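L-lactate dehydrogenase (Trichomonas vaginalis, PDB 4UUL) catalyses the NAD-dependent interconversion of pyruvate and L-lactate, as a lactate dehydrogenase that belongs to the malate dehydrogenase family. Local coordinates at residues L154-L157 with D158-R161; E317-L320 with F321-E325. The protein carries 1 engineered substitution. All blocks are in the same frame, centred on the assembly; numbering follows the deposited sequence.

Contact 1 (L154-L157 with D158-R161)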
loop_
_atom_site.group_PDB
_atom_site.type_symbol
_atom_site.label_atom_id
_atom_site.label_comp_id
_atom_site.label_asym_id
_atom_site.label_seq_id
_atom_site.Cartn_x
_atom_site.Cartn_y
_atom_site.Cartn_z
ATOM N N LEU B 154 -12.700 10.274 10.221
ATOM C CA LEU B 154 -12.851 9.244 9.219
ATOM C C LEU B 154 -14.012 8.290 9.483
ATOM O O LEU B 154 -13.907 7.455 10.372
ATOM C CB LEU B 154 -11.538 8.430 9.133
ATOM C CG LEU B 154 -11.492 7.426 8.003
ATOM C CD1 LEU B 154 -11.544 8.104 6.656
ATOM C CD2 LEU B 154 -10.268 6.574 8.079
ATOM N N SER B 155 -15.017 8.321 8.635
ATOM C CA SER B 155 -16.117 7.351 8.661
ATOM C C SER B 155 -16.168 6.532 7.350
ATOM O O SER B 155 -16.967 5.606 7.266
ATOM C CB SER B 155 -17.441 8.034 9.009
ATOM O OG SER B 155 -17.659 9.055 8.128
ATOM N N MET B 156 -15.217 6.754 6.435
ATOM C CA MET B 156 -15.300 6.019 5.158
ATOM C C MET B 156 -14.988 4.519 5.231
ATOM O O MET B 156 -15.410 3.786 4.356
ATOM C CB MET B 156 -14.406 6.654 4.078
ATOM C CG MET B 156 -15.116 7.779 3.342
ATOM S SD MET B 156 -16.596 7.310 2.454
ATOM C CE MET B 156 -15.903 6.052 1.379
ATOM N N LEU B 157 -14.254 4.060 6.241
ATOM C CA LEU B 157 -14.071 2.634 6.383
ATOM C C LEU B 157 -15.411 1.951 6.577
ATOM O O LEU B 157 -15.683 0.902 5.962
ATOM C CB LEU B 157 -13.127 2.278 7.522
ATOM C CG LEU B 157 -12.879 0.814 7.833
ATOM C CD1 LEU B 157 -12.398 0.033 6.591
ATOM C CD2 LEU B 157 -11.941 0.663 8.985
ATOM N N ASP B 158 -16.235 2.507 7.450
ATOM C CA ASP B 158 -17.537 1.917 7.686
ATOM C C ASP B 158 -18.452 2.008 6.469
ATOM O O ASP B 158 -19.194 1.064 6.158
ATOM C CB ASP B 158 -18.189 2.601 8.870
ATOM C CG ASP B 158 -17.251 2.692 10.015
ATOM O OD1 ASP B 158 -16.386 3.647 10.076
ATOM O OD2 ASP B 158 -17.409 1.799 10.866
ATOM N N GLN B 159 -18.364 3.120 5.745
ATOM C CA GLN B 159 -19.122 3.230 4.515
ATOM C C GLN B 159 -18.703 2.159 3.507
ATOM O O GLN B 159 -19.545 1.509 2.896
ATOM C CB GLN B 159 -18.996 4.633 3.892
ATOM C CG GLN B 159 -19.740 4.709 2.586
ATOM C CD GLN B 159 -19.824 6.097 1.995
ATOM O OE1 GLN B 159 -20.260 7.014 2.688
ATOM N NE2 GLN B 159 -19.547 6.248 0.721
ATOM N N ASN B 160 -17.406 1.987 3.313
ATOM C CA ASN B 160 -16.887 0.998 2.379
ATOM C C ASN B 160 -17.323 -0.400 2.789
ATOM O O ASN B 160 -17.724 -1.201 1.921
ATOM C CB ASN B 160 -15.369 1.121 2.207
ATOM C CG ASN B 160 -14.990 2.334 1.405
ATOM O OD1 ASN B 160 -15.765 2.833 0.587
ATOM N ND2 ASN B 160 -13.774 2.786 1.588
ATOM N N ARG B 161 -17.243 -0.710 4.079
ATOM C CA ARG B 161 -17.716 -1.990 4.565
ATOM C C ARG B 161 -19.171 -2.201 4.200
ATOM O O ARG B 161 -19.590 -3.303 3.806
ATOM C CB ARG B 161 -17.565 -2.135 6.068
ATOM C CG ARG B 161 -16.163 -2.356 6.507
ATOM C CD ARG B 161 -16.006 -2.263 7.982
ATOM N NE ARG B 161 -14.681 -2.647 8.430
ATOM C CZ ARG B 161 -14.158 -2.327 9.592
ATOM N NH1 ARG B 161 -14.837 -1.508 10.426
ATOM N NH2 ARG B 161 -12.959 -2.768 9.858
HETATM O O HOH W 1 -13.858 4.976 9.166
#
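L157 lies over one face of the R161 guanidinium, one turn further along the helix. Its CD2 stands 3.6 Å above the guanidinium plane, displaced toward the rim, and meets R161 NH2 at 3.7 Å. R161 runs extended from CG to NE, which carries the flat group back across the leucine, while its NE forms a salt bridge with D58 of the second subunit. M156 and Q159 run side by side and point the same way: SD of M156 sits 3.5 Å from CD of Q159. Bends at chi2 (-61°) and chi3 (-57°) fold the methionine over, so that its CE also reaches N160 OD1 at 3.3 Å; ND2 of the same amide is hydrogen-bonded to Q250 OE1. The Q159 amide is held at both ends, by S266 OG and V264 O. At the start of the helix one water joins three groups, donating hydrogen bonds to L154 O and D158 OD1 (3.0 Å from the latter) and accepting one from the backbone N-H of L157. D158 OD1 has a second partner, NE2 of H186, the predicted proton acceptor. A carboxylate on the first turn of this helix, paired with the active-site histidine, is the Asp-His arrangement characteristic of lactate and malate dehydrogenases.

Contact 2 (E317-L320 with F321-E325)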
loop_
_atom_site.group_PDB
_atom_site.type_symbol
_atom_site.label_atom_id
_atom_site.label_comp_id
_atom_site.label_asym_id
_atom_site.label_seq_id
_atom_site.Cartn_x
_atom_site.Cartn_y
_atom_site.Cartn_z
ATOM N N GLU B 317 -26.504 11.645 18.274
ATOM C CA GLU B 317 -26.240 13.022 18.675
ATOM C C GLU B 317 -26.064 13.136 20.178
ATOM O O GLU B 317 -25.099 13.717 20.688
ATOM C CB GLU B 317 -27.373 13.925 18.207
ATOM C CG GLU B 317 -27.315 15.391 18.660
ATOM C CD GLU B 317 -28.601 16.108 18.334
ATOM O OE1 GLU B 317 -29.674 15.636 18.719
ATOM O OE2 GLU B 317 -28.528 17.122 17.725
ATOM N N LYS B 318 -27.015 12.564 20.915
ATOM C CA LYS B 318 -26.947 12.579 22.381
ATOM C C LYS B 318 -25.637 11.917 22.854
ATOM O O LYS B 318 -24.939 12.412 23.741
ATOM C CB LYS B 318 -28.191 11.852 22.953
ATOM C CG LYS B 318 -28.222 11.807 24.459
ATOM C CD LYS B 318 -29.571 11.195 24.921
ATOM C CE LYS B 318 -29.738 11.058 26.422
ATOM N NZ LYS B 318 -28.770 10.182 27.022
ATOM N N ASP B 319 -25.278 10.789 22.238
ATOM C CA ASP B 319 -24.051 10.063 22.564
ATOM C C ASP B 319 -22.827 10.951 22.359
ATOM O O ASP B 319 -21.951 11.026 23.239
ATOM C CB ASP B 319 -23.974 8.840 21.672
ATOM C CG ASP B 319 -22.838 7.959 21.928
ATOM O OD1 ASP B 319 -22.453 7.783 23.085
ATOM O OD2 ASP B 319 -22.298 7.364 20.947
ATOM N N LEU B 320 -22.763 11.676 21.248
ATOM C CA LEU B 320 -21.609 12.551 21.001
ATOM C C LEU B 320 -21.505 13.667 22.000
ATOM O O LEU B 320 -20.401 13.977 22.444
ATOM C CB LEU B 320 -21.667 13.086 19.590
ATOM C CG LEU B 320 -21.239 12.086 18.524
ATOM C CD1 LEU B 320 -21.838 12.478 17.178
ATOM C CD2 LEU B 320 -19.746 12.003 18.463
ATOM N N PHE B 321 -22.625 14.277 22.377
ATOM C CA PHE B 321 -22.545 15.346 23.353
ATOM C C PHE B 321 -22.066 14.783 24.696
ATOM O O PHE B 321 -21.338 15.438 25.450
ATOM C CB PHE B 321 -23.896 16.103 23.476
ATOM C CG PHE B 321 -24.031 17.157 22.413
ATOM C CD1 PHE B 321 -23.452 18.413 22.566
ATOM C CD2 PHE B 321 -24.661 16.860 21.216
ATOM C CE1 PHE B 321 -23.511 19.385 21.579
ATOM C CE2 PHE B 321 -24.697 17.798 20.186
ATOM C CZ PHE B 321 -24.155 19.059 20.379
ATOM N N HIS B 322 -22.514 13.591 25.032
ATOM C CA HIS B 322 -22.059 12.932 26.260
ATOM C C HIS B 322 -20.553 12.633 26.230
ATOM O O HIS B 322 -19.856 12.874 27.213
ATOM C CB HIS B 322 -22.862 11.674 26.483
ATOM C CG HIS B 322 -22.532 11.017 27.759
ATOM N ND1 HIS B 322 -22.590 11.678 28.965
ATOM C CD2 HIS B 322 -22.086 9.773 28.029
ATOM C CE1 HIS B 322 -22.189 10.870 29.922
ATOM N NE2 HIS B 322 -21.902 9.701 29.387
ATOM N N GLU B 323 -20.043 12.117 25.128
ATOM C CA GLU B 323 -18.621 11.853 25.052
ATOM C C GLU B 323 -17.801 13.139 25.221
ATOM O O GLU B 323 -16.755 13.172 25.870
ATOM C CB GLU B 323 -18.194 11.198 23.746
ATOM C CG GLU B 323 -18.750 9.805 23.511
ATOM C CD GLU B 323 -18.007 9.073 22.399
ATOM O OE1 GLU B 323 -17.080 9.653 21.769
ATOM O OE2 GLU B 323 -18.315 7.911 22.160
ATOM N N LYS B 324 -18.292 14.207 24.600
ATOM C CA LYS B 324 -17.656 15.504 24.717
ATOM C C LYS B 324 -17.598 15.930 26.182
ATOM O O LYS B 324 -16.583 16.422 26.644
ATOM C CB LYS B 324 -18.406 16.536 23.851
ATOM C CG LYS B 324 -17.843 17.928 23.941
ATOM C CD LYS B 324 -18.643 18.897 23.107
ATOM C CE LYS B 324 -18.173 20.311 23.208
ATOM N NZ LYS B 324 -19.072 21.264 22.492
ATOM N N GLU B 325 -18.725 15.811 26.873
ATOM C CA GLU B 325 -18.765 16.125 28.275
ATOM C C GLU B 325 -17.745 15.312 29.088
ATOM O O GLU B 325 -17.079 15.826 29.981
ATOM C CB GLU B 325 -20.181 15.871 28.802
ATOM C CG GLU B 325 -20.399 16.183 30.292
ATOM C CD GLU B 325 -21.835 15.780 30.688
ATOM O OE1 GLU B 325 -22.780 16.108 29.930
ATOM O OE2 GLU B 325 -21.996 15.077 31.692
HETATM O O HOH W 2 -20.116 6.620 23.675
#
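E317 and F321 lie alongside each other and point the same way, with CG of the glutamate 3.9 Å from CE2 of the ring. The ring also turns an edge to the backbone: E317 O lies near its plane, 3.2 Å from CD2. This oxygen accepts the F321 backbone N-H as well, at 3.0 Å. Two residues further on, on a different side of the helix, D319 and E323 bring two carboxylates together, their planes 84° apart and D319 OD2 4.2 Å from E323 OE2. A water that donates to both D319 OD1 and E323 OE2, each at 2.7 Å, probably eases this like-charge approach. D319 takes its CG anti to the backbone N (chi1 -177°), whereas E323 has its CG beside its own N (chi1 -65°), and the two groups converge. Further out, R97 forms a salt bridge with E323 OE2, which would offset part of the paired negative charge. T134 bonds E323 OE1, and D319 OD2 takes hydrogen bonds from S189 and N185. E317 OE2 is bonded by the backbone N of K280. These are i to i+4 side-chain pairs on the long C-terminal alpha-helix 307-337, which places the E323 side chain about 7 Å from that of H186, the predicted proton acceptor of the dehydrogenase fold.

In the fold
Contact 1 comes first along the chain, at the start of helix 156-170 just after strand 151-153, an outermost strand of the parallel Rossmann sheet; contact 2 follows in the middle of the final helix 307-337. Their centres are about 21 Å apart and their nearest atoms about 10 Å, with no touch between them. Both belong to the alpha/beta C-terminal domain of the lactate/malate dehydrogenase family. Contact 1 is buried, its centre about 8 Å from the centre of the chain, and borders the second subunit, whereas contact 2 is partly buried, its centre about 18 Å from that point. Contact 1 lies next to H186 and contact 2 approaches it through E323, consistent with two separate helices flanking the region of the predicted proton acceptor.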